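Local atomic coordinates of anti-H(O) lectin 1 (PDB entry 1FX5), a protein that binds L-fucose as a calcium- and manganese-containing legume lectin, recognising the H(O) blood-group determinant. Residues 75-80 against 225-230; 159-164 against 185-190; 63-68 against 174-179. All blocks are in the same frame, centred on the assembly; numbering follows the deposited sequence.

How the interactions relate
Following the chain, the first strand used is 64-78, whose start belongs to interaction 3 and whose end to interaction 1. Interaction 3 closes when 174-179 arrives, after 105 intervening residues. Before that, loop 159-164 has passed; 185-190 meets it in interaction 2, closing a span of 20 residues, mostly strand. Only 225-230 closes interaction 1, so interaction 2 lies wholly within its span, while interaction 3 crosses both. Interactions 1 and 2 touch, with a probable hydrogen bond from Gly-163 N to Met-76 O; centre to centre, interaction 3 is about 32 Å from interaction 1 and about 30 Å from interaction 2. Together they tie neighbouring strands of the back sheet and a loop leading into it.

Interaction 1: 75-80 against 225-230; sequences FMETSA and THEVLN
Glu-227 meets the Phe-75 ring at CB and again at its carboxylate. Its CB sits over one face of the phenyl ring, 4.2 Å from the centroid and offset toward the rim, a CH-pi contact. CG, anti to the carbonyl carbon (chi1 -61°), turns the chain along the ring, and CD comes within 3.9 Å of Phe-75 CZ. At the tip, OE2 lies above the same face as CB, near the rim, 3.3 Å from Phe-75 CE2, and meets Glu-77 CG. This oxygen is buried with no polar partner in the model, and Glu-77 OE2 is 4.0 Å from Glu-227 OE2; the second carboxylate may favour a protonated form of one of the two. Leu-229 CD2 closes on the ring edge at CE1. Met-76 and His-226 pair on the opposite side of the sheet, the sulfur SD reaching the imidazole edge 3.5 Å from CD2. The backbones bond twice at Phe-75 with Glu-227 and twice at Glu-77 with Thr-225; Glu-227 N to Phe-75 O is 2.9 Å. Between them, Met-76 and His-226 form a non-hydrogen-bonded pair. This is the antiparallel ladder joining strands 64-78 and 224-236 in the flat back sheet of the legume lectin sandwich.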
loop_
_atom_site.group_PDB
_atom_site.type_symbol
_atom_site.label_atom_id
_atom_site.label_comp_id
_atom_site.label_asym_id
_atom_site.label_seq_id
_atom_site.Cartn_x
_atom_site.Cartn_y
_atom_site.Cartn_z
ATOM N N PHE A 75 -5.448 -15.607 -17.994
ATOM C CA PHE A 75 -5.474 -16.532 -19.119
ATOM C C PHE A 75 -4.295 -17.491 -18.919
ATOM O O PHE A 75 -3.375 -17.208 -18.139
ATOM C CB PHE A 75 -5.481 -15.820 -20.491
ATOM C CG PHE A 75 -4.182 -15.163 -20.857
ATOM C CD1 PHE A 75 -3.872 -13.890 -20.391
ATOM C CD2 PHE A 75 -3.278 -15.806 -21.692
ATOM C CE1 PHE A 75 -2.678 -13.264 -20.748
ATOM C CE2 PHE A 75 -2.088 -15.189 -22.054
ATOM C CZ PHE A 75 -1.787 -13.911 -21.579
ATOM N N MET A 76 -4.376 -18.667 -19.531
ATOM C CA MET A 76 -3.321 -19.667 -19.411
ATOM C C MET A 76 -2.879 -20.091 -20.809
ATOM O O MET A 76 -3.686 -20.118 -21.732
ATOM C CB MET A 76 -3.864 -20.909 -18.679
ATOM C CG MET A 76 -4.710 -20.620 -17.454
ATOM S SD MET A 76 -5.280 -22.094 -16.584
ATOM C CE MET A 76 -6.711 -22.620 -17.567
ATOM N N GLU A 77 -1.616 -20.482 -20.946
ATOM C CA GLU A 77 -1.079 -20.919 -22.236
ATOM C C GLU A 77 -0.354 -22.226 -22.033
ATOM O O GLU A 77 0.358 -22.389 -21.039
ATOM C CB GLU A 77 -0.099 -19.900 -22.785
ATOM C CG GLU A 77 -0.635 -18.508 -22.757
ATOM C CD GLU A 77 -0.372 -17.784 -24.038
ATOM O OE1 GLU A 77 -1.135 -18.040 -25.008
ATOM O OE2 GLU A 77 0.588 -16.970 -24.064
ATOM N N THR A 78 -0.489 -23.137 -22.991
ATOM C CA THR A 78 0.169 -24.429 -22.893
ATOM C C THR A 78 0.490 -25.056 -24.250
ATOM O O THR A 78 -0.228 -24.849 -25.223
ATOM C CB THR A 78 -0.700 -25.418 -22.077
ATOM O OG1 THR A 78 0.027 -26.633 -21.849
ATOM C CG2 THR A 78 -1.984 -25.738 -22.805
ATOM N N SER A 79 1.578 -25.823 -24.296
ATOM C CA SER A 79 2.014 -26.506 -25.514
ATOM C C SER A 79 1.667 -27.992 -25.398
ATOM O O SER A 79 1.842 -28.755 -26.347
ATOM C CB SER A 79 3.516 -26.330 -25.734
ATOM O OG SER A 79 3.805 -25.002 -26.153
ATOM N N ALA A 80 1.231 -28.407 -24.210
ATOM C CA ALA A 80 0.855 -29.794 -23.959
ATOM C C ALA A 80 -0.644 -29.904 -24.230
ATOM O O ALA A 80 -1.305 -28.911 -24.535
ATOM C CB ALA A 80 1.153 -30.165 -22.503
ATOM N N THR A 225 1.649 -21.885 -18.379
ATOM C CA THR A 225 1.949 -20.635 -17.704
ATOM C C THR A 225 0.577 -19.990 -17.349
ATOM O O THR A 225 -0.405 -20.180 -18.069
ATOM C CB THR A 225 2.847 -19.729 -18.583
ATOM O OG1 THR A 225 3.131 -18.507 -17.874
ATOM C CG2 THR A 225 2.166 -19.422 -19.911
ATOM N N HIS A 226 0.499 -19.304 -16.206
ATOM C CA HIS A 226 -0.739 -18.663 -15.746
ATOM C C HIS A 226 -0.435 -17.179 -15.649
ATOM O O HIS A 226 0.462 -16.788 -14.900
ATOM C CB HIS A 226 -1.139 -19.268 -14.387
ATOM C CG HIS A 226 -1.287 -20.759 -14.425
ATOM N ND1 HIS A 226 -0.224 -21.618 -14.231
ATOM C CD2 HIS A 226 -2.351 -21.541 -14.731
ATOM C CE1 HIS A 226 -0.624 -22.865 -14.425
ATOM N NE2 HIS A 226 -1.912 -22.848 -14.730
ATOM N N GLU A 227 -1.231 -16.366 -16.349
ATOM C CA GLU A 227 -1.056 -14.913 -16.393
ATOM C C GLU A 227 -2.221 -13.990 -16.026
ATOM O O GLU A 227 -3.352 -14.196 -16.454
ATOM C CB GLU A 227 -0.541 -14.586 -17.791
ATOM C CG GLU A 227 0.792 -15.269 -18.028
ATOM C CD GLU A 227 1.139 -15.457 -19.475
ATOM O OE1 GLU A 227 2.176 -14.944 -19.896
ATOM O OE2 GLU A 227 0.410 -16.156 -20.196
ATOM N N VAL A 228 -1.912 -12.946 -15.266
ATOM C CA VAL A 228 -2.909 -11.982 -14.828
ATOM C C VAL A 228 -2.738 -10.700 -15.618
ATOM O O VAL A 228 -1.616 -10.185 -15.736
ATOM C CB VAL A 228 -2.780 -11.695 -13.301
ATOM C CG1 VAL A 228 -3.801 -10.650 -12.865
ATOM C CG2 VAL A 228 -2.987 -12.992 -12.493
ATOM N N LEU A 229 -3.857 -10.173 -16.124
ATOM C CA LEU A 229 -3.867 -8.949 -16.920
ATOM C C LEU A 229 -4.062 -7.622 -16.169
ATOM O O LEU A 229 -3.559 -6.578 -16.594
ATOM C CB LEU A 229 -4.931 -9.070 -18.014
ATOM C CG LEU A 229 -4.720 -10.125 -19.095
ATOM C CD1 LEU A 229 -6.034 -10.388 -19.774
ATOM C CD2 LEU A 229 -3.672 -9.680 -20.102
ATOM N N ASN A 230 -4.892 -7.639 -15.135
ATOM C CA ASN A 230 -5.157 -6.442 -14.348
ATOM C C ASN A 230 -5.622 -6.894 -12.986
ATOM O O ASN A 230 -5.893 -8.089 -12.781
ATOM C CB ASN A 230 -6.224 -5.565 -15.002
ATOM C CG ASN A 230 -7.411 -6.363 -15.495
ATOM O OD1 ASN A 230 -8.041 -7.108 -14.746
ATOM N ND2 ASN A 230 -7.700 -6.237 -16.782
#

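Interaction 2: 159-164 against 185-190; sequences NKRYGL and LTYPSD
Arg-161 lies over Tyr-187 and ends on Asp-190, pinning a connecting loop of the legume lectin sandwich to the end of strand 180-187 in its back sheet. The loop carrying Arg-161 brings the chain from strand 154-157 to strand 168-175.

The stacking comes first. The arginine chain runs extended from CG to NE across one face of the phenol ring, and Arg-161 CD stands 3.8 Å from the Tyr-187 ring centroid, almost straight above it, as a CH-pi contact. Farther out the guanidinium lies nearly flat on the ring, the planes 24° apart and Arg-161 CZ 4.5 Å from the Tyr-187 centroid, an off-centre cation-pi stack over the CB side of the ring.

The charge pairing follows at the far end. The guanidinium grips the Asp-190 carboxylate end-on with two nitrogens: Arg-161 NH2 bonds Asp-190 OD1 at 2.9 Å and NH1 bonds OD2 at 3.0 Å. The fit is twisted, because the two planes are 54° apart and OD2 is approached from above the carboxylate plane. Thr-192 N gives OD2 a second donor.

Polar bonds hold the phenol end. Tyr-187 OH is bonded by Trp-158 NE1, and Arg-161 N adds a weak bond to the same oxygen. One water links OH to Arg-161 O; it lies at the edge of the Tyr-187 ring, in its plane. The other water lies in the guanidinium plane, accepting from Arg-161 NH1 at 2.9 Å and hydrogen-bonded to Ser-189 OG at 2.7 Å.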
loop_
_atom_site.group_PDB
_atom_site.type_symbol
_atom_site.label_atom_id
_atom_site.label_comp_id
_atom_site.label_asym_id
_atom_site.label_seq_id
_atom_site.Cartn_x
_atom_site.Cartn_y
_atom_site.Cartn_z
ATOM N N ASN A 159 -14.965 -26.374 -16.335
ATOM C CA ASN A 159 -14.479 -26.860 -17.626
ATOM C C ASN A 159 -13.486 -25.799 -18.116
ATOM O O ASN A 159 -13.870 -24.826 -18.776
ATOM C CB ASN A 159 -15.631 -27.028 -18.609
ATOM C CG ASN A 159 -16.606 -28.111 -18.172
ATOM O OD1 ASN A 159 -17.814 -27.909 -18.191
ATOM N ND2 ASN A 159 -16.083 -29.255 -17.739
ATOM N N LYS A 160 -12.222 -25.988 -17.737
ATOM C CA LYS A 160 -11.116 -25.085 -18.086
ATOM C C LYS A 160 -10.907 -24.845 -19.590
ATOM O O LYS A 160 -11.092 -25.748 -20.398
ATOM C CB LYS A 160 -9.807 -25.583 -17.417
ATOM C CG LYS A 160 -9.457 -27.052 -17.740
ATOM C CD LYS A 160 -8.132 -27.483 -17.137
ATOM C CE LYS A 160 -7.631 -28.764 -17.796
ATOM N NZ LYS A 160 -6.313 -29.208 -17.282
ATOM N N ARG A 161 -10.488 -23.627 -19.938
ATOM C CA ARG A 161 -10.235 -23.224 -21.315
ATOM C C ARG A 161 -8.847 -22.588 -21.328
ATOM O O ARG A 161 -8.491 -21.910 -20.363
ATOM C CB ARG A 161 -11.269 -22.184 -21.760
ATOM C CG ARG A 161 -12.697 -22.689 -21.820
ATOM C CD ARG A 161 -13.649 -21.645 -22.390
ATOM N NE ARG A 161 -15.024 -22.153 -22.403
ATOM C CZ ARG A 161 -16.120 -21.426 -22.604
ATOM N NH1 ARG A 161 -16.044 -20.125 -22.825
ATOM N NH2 ARG A 161 -17.312 -22.017 -22.553
ATOM N N TYR A 162 -8.074 -22.789 -22.399
ATOM C CA TYR A 162 -6.731 -22.223 -22.508
ATOM C C TYR A 162 -6.640 -21.265 -23.693
ATOM O O TYR A 162 -7.475 -21.329 -24.588
ATOM C CB TYR A 162 -5.695 -23.337 -22.705
ATOM C CG TYR A 162 -5.385 -24.145 -21.475
ATOM C CD1 TYR A 162 -6.268 -25.116 -21.020
ATOM C CD2 TYR A 162 -4.240 -23.889 -20.723
ATOM C CE1 TYR A 162 -6.029 -25.800 -19.842
ATOM C CE2 TYR A 162 -3.986 -24.568 -19.543
ATOM C CZ TYR A 162 -4.886 -25.513 -19.105
ATOM O OH TYR A 162 -4.679 -26.143 -17.905
ATOM N N GLY A 163 -5.630 -20.384 -23.693
ATOM C CA GLY A 163 -5.453 -19.434 -24.788
ATOM C C GLY A 163 -5.860 -17.997 -24.522
ATOM O O GLY A 163 -6.762 -17.737 -23.720
ATOM N N LEU A 164 -5.238 -17.058 -25.236
ATOM C CA LEU A 164 -5.541 -15.634 -25.065
ATOM C C LEU A 164 -6.974 -15.293 -25.483
ATOM O O LEU A 164 -7.576 -14.337 -24.991
ATOM C CB LEU A 164 -4.547 -14.759 -25.839
ATOM C CG LEU A 164 -3.966 -13.523 -25.118
ATOM C CD1 LEU A 164 -3.559 -12.487 -26.178
ATOM C CD2 LEU A 164 -4.954 -12.872 -24.120
ATOM N N LEU A 185 -16.399 -17.029 -11.704
ATOM C CA LEU A 185 -15.595 -16.920 -12.902
ATOM C C LEU A 185 -16.523 -16.837 -14.120
ATOM O O LEU A 185 -17.521 -17.545 -14.176
ATOM C CB LEU A 185 -14.667 -18.133 -13.000
ATOM C CG LEU A 185 -13.803 -18.305 -14.266
ATOM C CD1 LEU A 185 -12.532 -19.122 -13.931
ATOM C CD2 LEU A 185 -14.635 -18.981 -15.397
ATOM N N THR A 186 -16.222 -15.944 -15.059
ATOM C CA THR A 186 -17.043 -15.805 -16.249
ATOM C C THR A 186 -16.209 -15.690 -17.526
ATOM O O THR A 186 -15.176 -15.005 -17.548
ATOM C CB THR A 186 -17.955 -14.560 -16.159
ATOM O OG1 THR A 186 -18.834 -14.697 -15.034
ATOM C CG2 THR A 186 -18.794 -14.387 -17.461
ATOM N N TYR A 187 -16.595 -16.444 -18.556
ATOM C CA TYR A 187 -15.889 -16.405 -19.847
ATOM C C TYR A 187 -16.803 -15.490 -20.677
ATOM O O TYR A 187 -17.908 -15.885 -21.049
ATOM C CB TYR A 187 -15.794 -17.802 -20.482
ATOM C CG TYR A 187 -14.746 -18.703 -19.852
ATOM C CD1 TYR A 187 -13.390 -18.462 -20.025
ATOM C CD2 TYR A 187 -15.118 -19.803 -19.100
ATOM C CE1 TYR A 187 -12.422 -19.307 -19.462
ATOM C CE2 TYR A 187 -14.173 -20.644 -18.535
ATOM C CZ TYR A 187 -12.831 -20.393 -18.718
ATOM O OH TYR A 187 -11.919 -21.254 -18.162
ATOM N N PRO A 188 -16.387 -14.235 -20.908
ATOM C CA PRO A 188 -17.174 -13.268 -21.676
ATOM C C PRO A 188 -17.563 -13.657 -23.106
ATOM O O PRO A 188 -18.556 -13.148 -23.631
ATOM C CB PRO A 188 -16.309 -12.009 -21.636
ATOM C CG PRO A 188 -14.923 -12.552 -21.499
ATOM C CD PRO A 188 -15.103 -13.643 -20.489
ATOM N N SER A 189 -16.826 -14.590 -23.709
ATOM C CA SER A 189 -17.110 -15.031 -25.074
ATOM C C SER A 189 -18.494 -15.652 -25.241
ATOM O O SER A 189 -19.173 -15.426 -26.255
ATOM C CB SER A 189 -16.070 -16.039 -25.542
ATOM O OG SER A 189 -16.276 -17.282 -24.903
ATOM N N ASP A 190 -18.906 -16.450 -24.264
ATOM C CA ASP A 190 -20.216 -17.094 -24.342
ATOM C C ASP A 190 -21.025 -16.941 -23.072
ATOM O O ASP A 190 -22.077 -17.545 -22.940
ATOM C CB ASP A 190 -20.097 -18.577 -24.736
ATOM C CG ASP A 190 -19.417 -19.433 -23.660
ATOM O OD1 ASP A 190 -19.521 -20.680 -23.784
ATOM O OD2 ASP A 190 -18.781 -18.877 -22.720
HETATM O O HOH W 1 -9.492 -20.454 -18.162
HETATM O O HOH W 2 -14.059 -18.206 -23.627
#

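Interaction 3: 63-68 against 174-179; sequences GELASF and YEASSK. Unlike the reference sequence in segment 63-68: Leu-65 (reference Val).
Leu-65 packs against both Tyr-174 and Ala-176. With CG anti to the backbone N (chi1 179°), the leucine branch crosses the tyrosine at about a right angle, and its CD2 touches the ring edge, 3.5 Å from Tyr-174 OH. That hydroxyl has its polar partner elsewhere, at Val-200 O. Leu-65 CG also rests 4.0 Å from Ala-176 CB, while Leu-202 adds to the packing of both Leu-65 and Tyr-174.

Ala-66 contributes its carbonyl: O lies in the plane of the Tyr-174 ring at its edge, 3.6 Å from CD2. Ser-67 then presents OG to the turn, where it accepts from Ala-176 N at 3.0 Å along a nearly straight line (163°), and Ala-176 CB packs against the same oxygen. Here strand 168-175 of the legume lectin back sheet is giving way to the turn that leads into strand 180-187, and the Ser-67 hydroxyl takes the amide just past the last strand residue.

At Phe-68 regular antiparallel pairing begins. It forms a hydrogen-bonded pair with Tyr-174: Phe-68 N reaches Tyr-174 O, and Tyr-174 N reaches Phe-68 O at 2.9 Å. Their side chains share one side of the sheet. Tyr-174 CB sits over the phenyl face, 3.7 Å from the centroid, whereas the two rings, 27° from parallel, are displaced so far, with centroids 6.0 Å apart, that little of one covers the other.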
loop_
_atom_site.group_PDB
_atom_site.type_symbol
_atom_site.label_atom_id
_atom_site.label_comp_id
_atom_site.label_asym_id
_atom_site.label_seq_id
_atom_site.Cartn_x
_atom_site.Cartn_y
_atom_site.Cartn_z
ATOM N N GLY A 63 -13.161 -5.688 17.758
ATOM C CA GLY A 63 -13.852 -6.917 17.408
ATOM C C GLY A 63 -14.426 -6.873 16.008
ATOM O O GLY A 63 -15.146 -7.783 15.595
ATOM N N GLU A 64 -14.080 -5.830 15.259
ATOM C CA GLU A 64 -14.563 -5.670 13.886
ATOM C C GLU A 64 -13.792 -6.467 12.858
ATOM O O GLU A 64 -12.577 -6.592 12.932
ATOM C CB GLU A 64 -14.524 -4.214 13.454
ATOM C CG GLU A 64 -15.607 -3.380 14.069
ATOM C CD GLU A 64 -15.600 -1.990 13.509
ATOM O OE1 GLU A 64 -16.659 -1.571 12.989
ATOM O OE2 GLU A 64 -14.523 -1.334 13.563
ATOM N N LEU A 65 -14.517 -6.837 11.816
ATOM C CA LEU A 65 -14.000 -7.610 10.707
ATOM C C LEU A 65 -14.247 -6.823 9.400
ATOM O O LEU A 65 -15.344 -6.299 9.186
ATOM C CB LEU A 65 -14.734 -8.961 10.715
ATOM C CG LEU A 65 -14.472 -10.038 9.665
ATOM C CD1 LEU A 65 -12.981 -10.328 9.549
ATOM C CD2 LEU A 65 -15.245 -11.305 10.063
ATOM N N ALA A 66 -13.235 -6.707 8.541
ATOM C CA ALA A 66 -13.407 -5.974 7.278
ATOM C C ALA A 66 -14.076 -6.759 6.127
ATOM O O ALA A 66 -14.129 -7.984 6.139
ATOM C CB ALA A 66 -12.060 -5.418 6.817
ATOM N N SER A 67 -14.687 -6.033 5.198
ATOM C CA SER A 67 -15.337 -6.631 4.040
ATOM C C SER A 67 -14.410 -6.259 2.866
ATOM O O SER A 67 -13.689 -5.240 2.936
ATOM C CB SER A 67 -16.706 -5.998 3.805
ATOM O OG SER A 67 -17.640 -6.442 4.764
ATOM N N PHE A 68 -14.375 -7.084 1.819
ATOM C CA PHE A 68 -13.520 -6.773 0.679
ATOM C C PHE A 68 -14.061 -7.329 -0.620
ATOM O O PHE A 68 -14.940 -8.212 -0.633
ATOM C CB PHE A 68 -12.054 -7.231 0.911
ATOM C CG PHE A 68 -11.830 -8.743 0.839
ATOM C CD1 PHE A 68 -11.642 -9.492 2.000
ATOM C CD2 PHE A 68 -11.757 -9.402 -0.389
ATOM C CE1 PHE A 68 -11.382 -10.873 1.942
ATOM C CE2 PHE A 68 -11.504 -10.771 -0.451
ATOM C CZ PHE A 68 -11.315 -11.506 0.715
ATOM N N TYR A 174 -15.990 -10.779 0.080
ATOM C CA TYR A 174 -16.115 -11.275 1.436
ATOM C C TYR A 174 -17.006 -10.245 2.127
ATOM O O TYR A 174 -16.672 -9.056 2.170
ATOM C CB TYR A 174 -14.784 -11.429 2.177
ATOM C CG TYR A 174 -14.965 -12.035 3.572
ATOM C CD1 TYR A 174 -15.337 -13.375 3.739
ATOM C CD2 TYR A 174 -14.812 -11.262 4.717
ATOM C CE1 TYR A 174 -15.556 -13.922 5.004
ATOM C CE2 TYR A 174 -15.027 -11.796 5.993
ATOM C CZ TYR A 174 -15.401 -13.117 6.132
ATOM O OH TYR A 174 -15.638 -13.614 7.408
ATOM N N GLU A 175 -18.190 -10.676 2.545
ATOM C CA GLU A 175 -19.127 -9.790 3.228
ATOM C C GLU A 175 -19.043 -10.157 4.715
ATOM O O GLU A 175 -19.556 -11.199 5.132
ATOM C CB GLU A 175 -20.541 -10.007 2.720
ATOM C CG GLU A 175 -21.519 -9.101 3.417
ATOM C CD GLU A 175 -22.950 -9.558 3.259
ATOM O OE1 GLU A 175 -23.526 -10.060 4.256
ATOM O OE2 GLU A 175 -23.496 -9.423 2.141
ATOM N N ALA A 176 -18.447 -9.276 5.508
ATOM C CA ALA A 176 -18.277 -9.494 6.950
ATOM C C ALA A 176 -19.520 -9.779 7.807
ATOM O O ALA A 176 -19.460 -10.624 8.705
ATOM C CB ALA A 176 -17.454 -8.345 7.570
ATOM N N SER A 177 -20.634 -9.090 7.540
ATOM C CA SER A 177 -21.868 -9.293 8.314
ATOM C C SER A 177 -22.379 -10.731 8.274
ATOM O O SER A 177 -22.766 -11.263 9.311
ATOM C CB SER A 177 -22.969 -8.297 7.912
ATOM O OG SER A 177 -23.201 -8.336 6.509
ATOM N N SER A 178 -22.374 -11.381 7.111
ATOM C CA SER A 178 -22.854 -12.761 7.089
ATOM C C SER A 178 -21.703 -13.761 7.027
ATOM O O SER A 178 -21.951 -14.957 7.064
ATOM C CB SER A 178 -23.781 -13.003 5.916
ATOM O OG SER A 178 -23.042 -12.853 4.734
ATOM N N LYS A 179 -20.458 -13.269 6.955
ATOM C CA LYS A 179 -19.251 -14.122 6.884
ATOM C C LYS A 179 -19.201 -15.008 5.623
ATOM O O LYS A 179 -18.579 -16.079 5.633
ATOM C CB LYS A 179 -19.121 -14.980 8.151
ATOM C CG LYS A 179 -18.700 -14.148 9.340
ATOM C CD LYS A 179 -18.676 -14.923 10.631
ATOM C CE LYS A 179 -20.040 -14.955 11.281
ATOM N NZ LYS A 179 -19.918 -15.601 12.617
#